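Local coordinates for protein glycoside Hydrolase (Bacteroides uniformis, PDB 5TA0) that probably hydrolyses agarose-derived galactans as a family 86 glycoside hydrolase, binding the oligosaccharide neoagarooctaose in its pocket, at residues Y179-F184 with K235-M240. Numbering follows the deposited sequence.
Sequences YIKEYF and KFNPDM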
loop_
_atom_site.group_PDB
_atom_site.type_symbol
_atom_site.label_atom_id
_atom_site.label_comp_id
_atom_site.label_asym_id
_atom_site.label_seq_id
_atom_site.Cartn_x
_atom_site.Cartn_y
_atom_site.Cartn_z
ATOM N N TYR A 179 -24.877 11.918 0.162
ATOM C CA TYR A 179 -23.931 12.512 -0.773
ATOM C C TYR A 179 -23.672 11.567 -1.945
ATOM O O TYR A 179 -23.708 11.971 -3.126
ATOM C CB TYR A 179 -22.593 12.818 -0.052
ATOM C CG TYR A 179 -21.549 13.406 -0.969
ATOM C CD1 TYR A 179 -20.681 12.580 -1.672
ATOM C CD2 TYR A 179 -21.478 14.770 -1.162
ATOM C CE1 TYR A 179 -19.760 13.106 -2.570
ATOM C CE2 TYR A 179 -20.529 15.325 -2.017
ATOM C CZ TYR A 179 -19.689 14.493 -2.729
ATOM O OH TYR A 179 -18.763 15.005 -3.599
ATOM N N ILE A 180 -23.356 10.328 -1.634
ATOM C CA ILE A 180 -23.027 9.325 -2.650
ATOM C C ILE A 180 -24.226 9.144 -3.587
ATOM O O ILE A 180 -24.083 9.182 -4.817
ATOM C CB ILE A 180 -22.588 7.985 -2.021
ATOM C CG1 ILE A 180 -21.284 8.135 -1.226
ATOM C CG2 ILE A 180 -22.436 6.894 -3.075
ATOM C CD1 ILE A 180 -21.108 7.066 -0.175
ATOM N N LYS A 181 -25.418 9.010 -3.007
ATOM C CA LYS A 181 -26.632 8.778 -3.799
ATOM C C LYS A 181 -26.968 9.954 -4.706
ATOM O O LYS A 181 -27.412 9.754 -5.845
ATOM C CB LYS A 181 -27.772 8.522 -2.834
ATOM C CG LYS A 181 -29.118 8.272 -3.516
ATOM C CD LYS A 181 -30.164 7.909 -2.467
ATOM C CE LYS A 181 -31.571 7.722 -3.064
ATOM N NZ LYS A 181 -32.202 8.991 -3.515
ATOM N N GLU A 182 -26.783 11.177 -4.211
ATOM C CA GLU A 182 -27.197 12.399 -4.919
ATOM C C GLU A 182 -26.192 12.835 -5.976
ATOM O O GLU A 182 -26.571 13.263 -7.075
ATOM C CB GLU A 182 -27.428 13.563 -3.940
ATOM C CG GLU A 182 -28.537 13.370 -2.898
ATOM C CD GLU A 182 -29.944 13.458 -3.423
ATOM O OE1 GLU A 182 -30.162 13.613 -4.642
ATOM O OE2 GLU A 182 -30.844 13.374 -2.553
ATOM N N TYR A 183 -24.905 12.740 -5.688
ATOM C CA TYR A 183 -23.902 13.254 -6.608
ATOM C C TYR A 183 -23.579 12.290 -7.765
ATOM O O TYR A 183 -23.512 12.721 -8.919
ATOM C CB TYR A 183 -22.605 13.600 -5.842
ATOM C CG TYR A 183 -21.490 13.959 -6.802
ATOM C CD1 TYR A 183 -21.620 15.039 -7.668
ATOM C CD2 TYR A 183 -20.347 13.161 -6.920
ATOM C CE1 TYR A 183 -20.646 15.337 -8.595
ATOM C CE2 TYR A 183 -19.353 13.459 -7.847
ATOM C CZ TYR A 183 -19.512 14.556 -8.689
ATOM O OH TYR A 183 -18.584 14.862 -9.660
ATOM N N PHE A 184 -23.357 11.014 -7.494
ATOM C CA PHE A 184 -22.819 10.083 -8.519
ATOM C C PHE A 184 -23.916 9.552 -9.435
ATOM O O PHE A 184 -25.060 9.375 -9.020
ATOM C CB PHE A 184 -22.071 8.925 -7.864
ATOM C CG PHE A 184 -20.829 9.353 -7.098
ATOM C CD1 PHE A 184 -19.634 9.624 -7.759
ATOM C CD2 PHE A 184 -20.887 9.528 -5.719
ATOM C CE1 PHE A 184 -18.511 10.020 -7.041
ATOM C CE2 PHE A 184 -19.785 9.950 -5.007
ATOM C CZ PHE A 184 -18.591 10.173 -5.669
ATOM N N LYS A 235 -27.529 1.851 3.741
ATOM C CA LYS A 235 -28.975 2.201 3.714
ATOM C C LYS A 235 -29.315 2.955 2.424
ATOM O O LYS A 235 -30.324 2.663 1.750
ATOM C CB LYS A 235 -29.339 3.050 4.934
ATOM C CG LYS A 235 -30.748 3.657 4.954
ATOM C CD LYS A 235 -30.974 4.519 6.205
ATOM C CE LYS A 235 -32.241 5.364 6.091
ATOM N NZ LYS A 235 -32.507 6.148 7.326
ATOM N N PHE A 236 -28.491 3.924 2.053
ATOM C CA PHE A 236 -28.710 4.698 0.850
ATOM C C PHE A 236 -28.126 4.108 -0.421
ATOM O O PHE A 236 -28.569 4.442 -1.512
ATOM C CB PHE A 236 -28.223 6.144 1.062
ATOM C CG PHE A 236 -29.050 6.896 2.065
ATOM C CD1 PHE A 236 -28.711 6.921 3.388
ATOM C CD2 PHE A 236 -30.202 7.572 1.663
ATOM C CE1 PHE A 236 -29.472 7.606 4.317
ATOM C CE2 PHE A 236 -30.973 8.239 2.595
ATOM C CZ PHE A 236 -30.619 8.266 3.913
ATOM N N ASN A 237 -27.094 3.268 -0.295
ATOM C CA ASN A 237 -26.314 2.743 -1.430
ATOM C C ASN A 237 -25.960 1.291 -1.140
ATOM O O ASN A 237 -24.855 0.973 -0.695
ATOM C CB ASN A 237 -25.021 3.562 -1.626
ATOM C CG ASN A 237 -25.273 5.031 -1.660
ATOM O OD1 ASN A 237 -25.627 5.605 -2.701
ATOM N ND2 ASN A 237 -25.141 5.669 -0.496
ATOM N N PRO A 238 -26.916 0.361 -1.333
ATOM C CA PRO A 238 -26.752 -1.002 -0.844
ATOM C C PRO A 238 -25.504 -1.768 -1.301
ATOM O O PRO A 238 -24.981 -2.572 -0.543
ATOM C CB PRO A 238 -28.040 -1.711 -1.335
ATOM C CG PRO A 238 -29.034 -0.633 -1.506
ATOM C CD PRO A 238 -28.269 0.616 -1.870
ATOM N N ASP A 239 -25.031 -1.484 -2.488
ATOM C CA ASP A 239 -23.880 -2.249 -2.980
ATOM C C ASP A 239 -22.494 -1.642 -2.683
ATOM O O ASP A 239 -21.486 -2.218 -3.091
ATOM C CB ASP A 239 -24.072 -2.533 -4.466
ATOM C CG ASP A 239 -25.315 -3.395 -4.731
ATOM O OD1 ASP A 239 -25.533 -4.404 -3.999
ATOM O OD2 ASP A 239 -26.065 -3.042 -5.660
ATOM N N MET A 240 -22.453 -0.489 -2.031
ATOM C CA MET A 240 -21.181 0.201 -1.849
ATOM C C MET A 240 -20.318 -0.645 -0.860
ATOM O O MET A 240 -20.870 -1.380 -0.004
ATOM C CB MET A 240 -21.435 1.635 -1.344
ATOM C CG MET A 240 -20.188 2.493 -1.235
ATOM S SD MET A 240 -19.269 2.460 -2.772
ATOM C CE MET A 240 -20.451 3.306 -3.822
#
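Asn237 presents its carboxamide to the flank of the helix carrying Ile180 and Lys181. Its OD1 comes 3.5 Å from CG2 of Ile180, while its ND2 lies 3.8 Å from Ile180 CB, so the amide and the branched side chain meet along both arms as they cross obliquely. OD1 also approaches the backbone N of Lys181 at 3.4 Å, but the angle is too poor for a hydrogen bond. The amide nitrogen does the binding instead, to the carbonyl oxygens of Val233 in the helix that ends just before Asn237 and Gly177 in the neighbouring one. Asparagine suits a spot where one amide nitrogen can donate to two backbone carbonyls, one from each helix, and an alanine here would probably leave the Val233 and Gly177 carbonyls without this shared donor and open a gap beside Ile180. Chi1 of -64°, measured to CG1, leaves CG2 of Ile180 anti to the backbone N, where this methyl touches the amide and, in one of the two conformers of Met240, makes a loose apolar contact with its CE at 4.2 Å. On this inner side of the contact Ile180 also reaches Leu138 of strand 134-140. Helices 170-183 and 219-236 thus pack side by side on the outside of the parallel sheet of the (alpha/beta) barrel, joined where helix 219-236 ends and a type I turn, Asn237 to Met240, leads into strand 242-247. Toward the surface, Lys181 crosses the Phe236 ring at about a right angle: its CD sits at the ring edge, near the plane, 4.1 Å from CD2. Lysine suits this boundary because its extended methylene chain, with CG anti to the backbone N (chi1 180°), can lie against the phenylalanine while its ammonium end leads away from the contact.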